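Local coordinates for alpha-rhamnosidase (Dictyoglomus thermophilum, PDB 6I60), which probably hydrolyses terminal non-reducing alpha-L-rhamnose residues in alpha-L-rhamnosides, as a glycoside hydrolase, at residues Ile173-Met178 against Ile294-Leu299; Glu675-Ser680 against Thr722-Pro727. All blocks are in the same frame, centred on the assembly; numbering follows the deposited sequence.

Contact 1: residues Ile173-Met178 against Ile294-Leu299; sequences IAYAPM and ITLNSL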
loop_
_atom_site.group_PDB
_atom_site.type_symbol
_atom_site.label_atom_id
_atom_site.label_comp_id
_atom_site.label_asym_id
_atom_site.label_seq_id
_atom_site.Cartn_x
_atom_site.Cartn_y
_atom_site.Cartn_z
ATOM N N ILE A 173 12.384 -15.968 20.167
ATOM C CA ILE A 173 11.983 -14.642 20.622
ATOM C C ILE A 173 13.009 -14.164 21.638
ATOM O O ILE A 173 13.101 -14.707 22.746
ATOM C CB ILE A 173 10.570 -14.648 21.223
ATOM C CG1 ILE A 173 9.533 -14.992 20.151
ATOM C CG2 ILE A 173 10.259 -13.301 21.859
ATOM C CD1 ILE A 173 8.576 -16.092 20.559
ATOM N N ALA A 174 13.781 -13.145 21.267
ATOM C CA ALA A 174 14.722 -12.517 22.179
ATOM C C ALA A 174 14.000 -11.498 23.058
ATOM O O ALA A 174 12.804 -11.236 22.905
ATOM C CB ALA A 174 15.862 -11.862 21.402
ATOM N N TYR A 175 14.737 -10.911 23.994
ATOM C CA TYR A 175 14.178 -9.917 24.895
ATOM C C TYR A 175 14.245 -8.539 24.238
ATOM O O TYR A 175 14.520 -8.407 23.043
ATOM C CB TYR A 175 14.912 -9.944 26.233
ATOM C CG TYR A 175 14.373 -10.952 27.222
ATOM C CD1 TYR A 175 14.016 -12.232 26.817
ATOM C CD2 TYR A 175 14.230 -10.626 28.564
ATOM C CE1 TYR A 175 13.527 -13.156 27.719
ATOM C CE2 TYR A 175 13.743 -11.542 29.473
ATOM C CZ TYR A 175 13.394 -12.806 29.047
ATOM O OH TYR A 175 12.909 -13.719 29.953
ATOM N N ALA A 176 13.994 -7.491 25.020
ATOM C CA ALA A 176 14.013 -6.123 24.515
ATOM C C ALA A 176 15.148 -5.348 25.169
ATOM O O ALA A 176 14.984 -4.834 26.285
ATOM C CB ALA A 176 12.672 -5.431 24.774
ATOM N N PRO A 177 16.308 -5.234 24.529
ATOM C CA PRO A 177 17.412 -4.487 25.133
ATOM C C PRO A 177 17.236 -2.987 24.979
ATOM O O PRO A 177 16.690 -2.492 23.990
ATOM C CB PRO A 177 18.635 -4.979 24.351
ATOM C CG PRO A 177 18.095 -5.340 23.013
ATOM C CD PRO A 177 16.680 -5.827 23.230
ATOM N N MET A 178 17.710 -2.262 25.987
ATOM C CA MET A 178 17.726 -0.807 25.978
ATOM C C MET A 178 19.166 -0.320 25.911
ATOM O O MET A 178 20.064 -0.932 26.496
ATOM C CB MET A 178 17.035 -0.238 27.221
ATOM C CG MET A 178 15.688 -0.871 27.527
ATOM S SD MET A 178 15.119 -0.521 29.201
ATOM C CE MET A 178 13.539 0.255 28.872
ATOM N N ILE A 294 10.050 -4.826 29.242
ATOM C CA ILE A 294 9.583 -5.720 28.187
ATOM C C ILE A 294 10.453 -6.968 28.160
ATOM O O ILE A 294 11.684 -6.883 28.060
ATOM C CB ILE A 294 9.590 -5.009 26.825
ATOM C CG1 ILE A 294 8.599 -3.845 26.825
ATOM C CG2 ILE A 294 9.239 -5.986 25.715
ATOM C CD1 ILE A 294 9.253 -2.492 26.720
ATOM N N THR A 295 9.815 -8.136 28.250
ATOM C CA THR A 295 10.524 -9.404 28.130
ATOM C C THR A 295 10.424 -9.917 26.700
ATOM O O THR A 295 11.102 -9.407 25.803
ATOM C CB THR A 295 9.968 -10.442 29.108
ATOM O OG1 THR A 295 8.626 -10.782 28.740
ATOM C CG2 THR A 295 9.979 -9.894 30.529
ATOM N N LEU A 296 9.578 -10.918 26.474
ATOM C CA LEU A 296 9.398 -11.466 25.139
ATOM C C LEU A 296 8.550 -10.532 24.286
ATOM O O LEU A 296 7.593 -9.922 24.768
ATOM C CB LEU A 296 8.743 -12.845 25.212
ATOM C CG LEU A 296 9.458 -13.884 26.075
ATOM C CD1 LEU A 296 8.657 -15.174 26.125
ATOM C CD2 LEU A 296 10.856 -14.138 25.545
ATOM N N ASN A 297 8.912 -10.422 23.009
ATOM C CA ASN A 297 8.160 -9.604 22.067
ATOM C C ASN A 297 8.204 -10.270 20.700
ATOM O O ASN A 297 9.281 -10.638 20.221
ATOM C CB ASN A 297 8.714 -8.175 21.999
ATOM C CG ASN A 297 10.155 -8.122 21.521
ATOM O OD1 ASN A 297 10.430 -7.726 20.388
ATOM N ND2 ASN A 297 11.082 -8.516 22.386
ATOM N N SER A 298 7.036 -10.435 20.085
ATOM C CA SER A 298 6.936 -11.091 18.791
ATOM C C SER A 298 5.732 -10.537 18.049
ATOM O O SER A 298 4.692 -10.269 18.657
ATOM C CB SER A 298 6.810 -12.611 18.942
ATOM O OG SER A 298 7.063 -13.267 17.712
ATOM N N LEU A 299 5.877 -10.366 16.733
ATOM C CA LEU A 299 4.767 -9.870 15.928
ATOM C C LEU A 299 3.601 -10.849 15.914
ATOM O O LEU A 299 2.442 -10.430 15.829
ATOM C CB LEU A 299 5.235 -9.591 14.499
ATOM C CG LEU A 299 6.311 -8.520 14.321
ATOM C CD1 LEU A 299 6.818 -8.499 12.887
ATOM C CD2 LEU A 299 5.775 -7.158 14.722
#

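Contact 2: residues Glu675-Ser680 against Thr722-Pro727; sequences EKAYAS and TLNTLP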
loop_
_atom_site.group_PDB
_atom_site.type_symbol
_atom_site.label_atom_id
_atom_site.label_comp_id
_atom_site.label_asym_id
_atom_site.label_seq_id
_atom_site.Cartn_x
_atom_site.Cartn_y
_atom_site.Cartn_z
ATOM N N GLU A 675 -13.343 -25.238 -30.316
ATOM C CA GLU A 675 -14.547 -25.066 -31.126
ATOM C C GLU A 675 -15.448 -23.940 -30.632
ATOM O O GLU A 675 -15.665 -22.958 -31.347
ATOM C CB GLU A 675 -15.340 -26.375 -31.183
ATOM C CG GLU A 675 -16.622 -26.281 -31.995
ATOM C CD GLU A 675 -17.107 -27.633 -32.481
ATOM O OE1 GLU A 675 -18.291 -27.738 -32.868
ATOM O OE2 GLU A 675 -16.305 -28.591 -32.476
ATOM N N LYS A 676 -15.995 -24.074 -29.421
ATOM C CA LYS A 676 -16.935 -23.097 -28.894
ATOM C C LYS A 676 -16.530 -22.495 -27.556
ATOM O O LYS A 676 -17.179 -21.542 -27.111
ATOM C CB LYS A 676 -18.333 -23.721 -28.756
ATOM C CG LYS A 676 -19.270 -23.397 -29.910
ATOM C CD LYS A 676 -20.581 -24.159 -29.794
ATOM C CE LYS A 676 -21.670 -23.517 -30.640
ATOM N NZ LYS A 676 -23.019 -23.693 -30.033
ATOM N N ALA A 677 -15.492 -23.009 -26.904
ATOM C CA ALA A 677 -15.053 -22.479 -25.621
ATOM C C ALA A 677 -13.614 -22.918 -25.385
ATOM O O ALA A 677 -12.998 -23.575 -26.229
ATOM C CB ALA A 677 -15.974 -22.936 -24.486
ATOM N N TYR A 678 -13.081 -22.545 -24.225
ATOM C CA TYR A 678 -11.739 -22.927 -23.813
ATOM C C TYR A 678 -11.816 -24.049 -22.786
ATOM O O TYR A 678 -12.716 -24.069 -21.940
ATOM C CB TYR A 678 -10.983 -21.730 -23.226
ATOM C CG TYR A 678 -10.556 -20.700 -24.251
ATOM C CD1 TYR A 678 -11.480 -19.836 -24.823
ATOM C CD2 TYR A 678 -9.227 -20.592 -24.643
ATOM C CE1 TYR A 678 -11.096 -18.894 -25.761
ATOM C CE2 TYR A 678 -8.832 -19.652 -25.580
ATOM C CZ TYR A 678 -9.771 -18.805 -26.135
ATOM O OH TYR A 678 -9.385 -17.869 -27.068
ATOM N N ALA A 679 -10.870 -24.982 -22.861
ATOM C CA ALA A 679 -10.850 -26.127 -21.960
ATOM C C ALA A 679 -9.447 -26.721 -21.955
ATOM O O ALA A 679 -8.563 -26.288 -22.699
ATOM C CB ALA A 679 -11.894 -27.169 -22.369
ATOM N N SER A 680 -9.253 -27.726 -21.104
ATOM C CA SER A 680 -7.996 -28.465 -21.046
ATOM C C SER A 680 -8.182 -29.791 -20.313
ATOM O O SER A 680 -8.584 -30.791 -20.907
ATOM C CB SER A 680 -6.908 -27.637 -20.363
ATOM O OG SER A 680 -5.658 -28.303 -20.420
ATOM N N THR A 722 -13.494 -19.190 -15.219
ATOM C CA THR A 722 -12.081 -18.827 -15.250
ATOM C C THR A 722 -11.466 -19.128 -16.611
ATOM O O THR A 722 -10.639 -18.356 -17.112
ATOM C CB THR A 722 -11.330 -19.569 -14.140
ATOM O OG1 THR A 722 -11.888 -19.217 -12.865
ATOM C CG2 THR A 722 -9.848 -19.221 -14.151
ATOM N N LEU A 723 -11.880 -20.230 -17.238
ATOM C CA LEU A 723 -11.311 -20.635 -18.517
ATOM C C LEU A 723 -11.699 -19.712 -19.664
ATOM O O LEU A 723 -11.086 -19.798 -20.732
ATOM C CB LEU A 723 -11.734 -22.068 -18.848
ATOM C CG LEU A 723 -11.045 -23.190 -18.064
ATOM C CD1 LEU A 723 -11.821 -24.494 -18.185
ATOM C CD2 LEU A 723 -9.609 -23.374 -18.532
ATOM N N ASN A 724 -12.681 -18.835 -19.480
ATOM C CA ASN A 724 -13.179 -18.013 -20.574
ATOM C C ASN A 724 -12.955 -16.518 -20.391
ATOM O O ASN A 724 -12.759 -15.821 -21.388
ATOM C CB ASN A 724 -14.680 -18.268 -20.789
ATOM C CG ASN A 724 -14.945 -19.400 -21.763
ATOM O OD1 ASN A 724 -14.047 -19.847 -22.474
ATOM N ND2 ASN A 724 -16.185 -19.871 -21.798
ATOM N N THR A 725 -12.986 -16.003 -19.157
ATOM C CA THR A 725 -12.765 -14.572 -18.962
ATOM C C THR A 725 -11.318 -14.182 -19.238
ATOM O O THR A 725 -11.054 -13.048 -19.655
ATOM C CB THR A 725 -13.150 -14.150 -17.541
ATOM O OG1 THR A 725 -12.178 -14.644 -16.610
ATOM C CG2 THR A 725 -14.513 -14.687 -17.170
ATOM N N LEU A 726 -10.375 -15.102 -19.015
ATOM C CA LEU A 726 -8.963 -14.750 -19.167
ATOM C C LEU A 726 -8.584 -14.504 -20.624
ATOM O O LEU A 726 -8.026 -13.432 -20.919
ATOM C CB LEU A 726 -8.085 -15.819 -18.505
ATOM C CG LEU A 726 -7.696 -15.546 -17.050
ATOM C CD1 LEU A 726 -8.904 -15.668 -16.139
ATOM C CD2 LEU A 726 -6.592 -16.488 -16.600
ATOM N N PRO A 727 -8.846 -15.411 -21.575
ATOM C CA PRO A 727 -8.539 -15.083 -22.977
ATOM C C PRO A 727 -9.404 -13.966 -23.536
ATOM O O PRO A 727 -8.985 -13.302 -24.492
ATOM C CB PRO A 727 -8.784 -16.406 -23.716
ATOM C CG PRO A 727 -9.756 -17.130 -22.868
ATOM C CD PRO A 727 -9.409 -16.771 -21.453
#

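Contact 1: residues Ile173-Met178 against Ile294-Leu299
Y175 lays one face of its ring over T295. The threonine CA stands 3.9 Å above the ring plane, toward the rim, while CB makes a CH-pi contact at 4.3 Å from the ring centroid, 23° off the ring normal. T295 extends alongside the tyrosine in the same direction. L296 takes the other half of the ring obliquely, with its CD2 methyl 3.6 Å from Y175 CE1. The tyrosine chi1 of -86° keeps CG beside its own backbone N, and this swings the ring across T295 rather than away from it.

On one flank of the tyrosine, A176 CB meets I294 CG2 at 3.6 Å. On the other, I173 has CG2 anti to its backbone N (chi1 -65°), which turns that methyl onto L296 CB at 3.7 Å, while its CG1 branch lies beside S298 CB. These contacts are apolar, and the backbones add a CA-H...O approach from Y175 CA to T295 O at 3.2 Å.

The polar atoms look outward to a second shell. N297 ND2 comes near the A174 and Y175 carbonyl oxygens, but its angle to A174 O is too poor for a hydrogen bond. N251 bonds to both segments, its backbone N to N297 OD1 and its side-chain ND2 to A174 O. Y291 adds a second ring against Y175.

This is where strand 171-184 breaks and resumes, next to its antiparallel partner 288-298, in the beta-rich part of the chain that includes the rhamnosidase N-terminal domain. I173 bonds through its backbone to E158 on strand 157-160, P177 to L249 on strand 242-250, and T295 and L296 to I304 on strand 302-306.

Contact 2: residues Glu675-Ser680 against Thr722-Pro727
Y678 packs against P727 in a proline-aromatic contact that ties a small beta-hairpin to a helix of the six-hairpin glycosidase domain, the (alpha/alpha)6 barrel of the family. The hairpin is made by strands 673-674 and 677-678 and follows directly on helix 651-672; its partner is helix 722-729.

The proline sits squarely over the tyrosine ring: CG is 3.5 Å from the centroid and only 7° off the ring normal, a CH-pi contact, with CB shifted toward the hydroxyl end, 3.5 Å from CZ. Y678 and P727 pass one another running opposite ways. A chi1 of -72° places the tyrosine CG beside its own backbone N and sends the ring along the helix toward P727, while CB stays behind against the L723 carbonyl. N724 comes to the ring from its rim, OD1 lying near the ring plane and the amide turned 83° to it.

At the far end of the ring, OH is hydrogen-bonded to N669 OD1 on helix 651-672, which helps anchor the hydroxyl end. With an alanine in place of Y678, the face that P727 rests on goes, which would probably leave a gap beside the proline and N669 OD1 without its phenolic mate. L723 CD1 reaches the neighbouring A679, 4.2 Å from its CA, and A677 CB touches the N724 amide. Helix 738-750 closes over this side through V741 and T744, which touch N724, and T719 OG1 binds the Y678 carbonyl. One weak hydrogen bond spans the two segments directly, from Y678 N to N724 OD1 at 3.4 Å.

Overall arrangement
Contact 1 and contact 2 share no element: their centres lie 53 Å apart, nearest atoms about 33 Å, and contact 1 closes along the chain before contact 2 opens. Contact 1 joins two strands in the beta-rich part; contact 2 fastens a short strand to a helix of the helical barrel. Each is well away from the chain centre, yet contact 2 is the more enclosed, contact 1 being partly buried. Both centre on a tyrosine face, covered by threonine in one and proline in the other. Contact 1 spreads over 444 Å² and leaves its hydrogen bonding to flanking residues, whereas contact 2 is smaller, 263 Å², and includes one weak bond of its own.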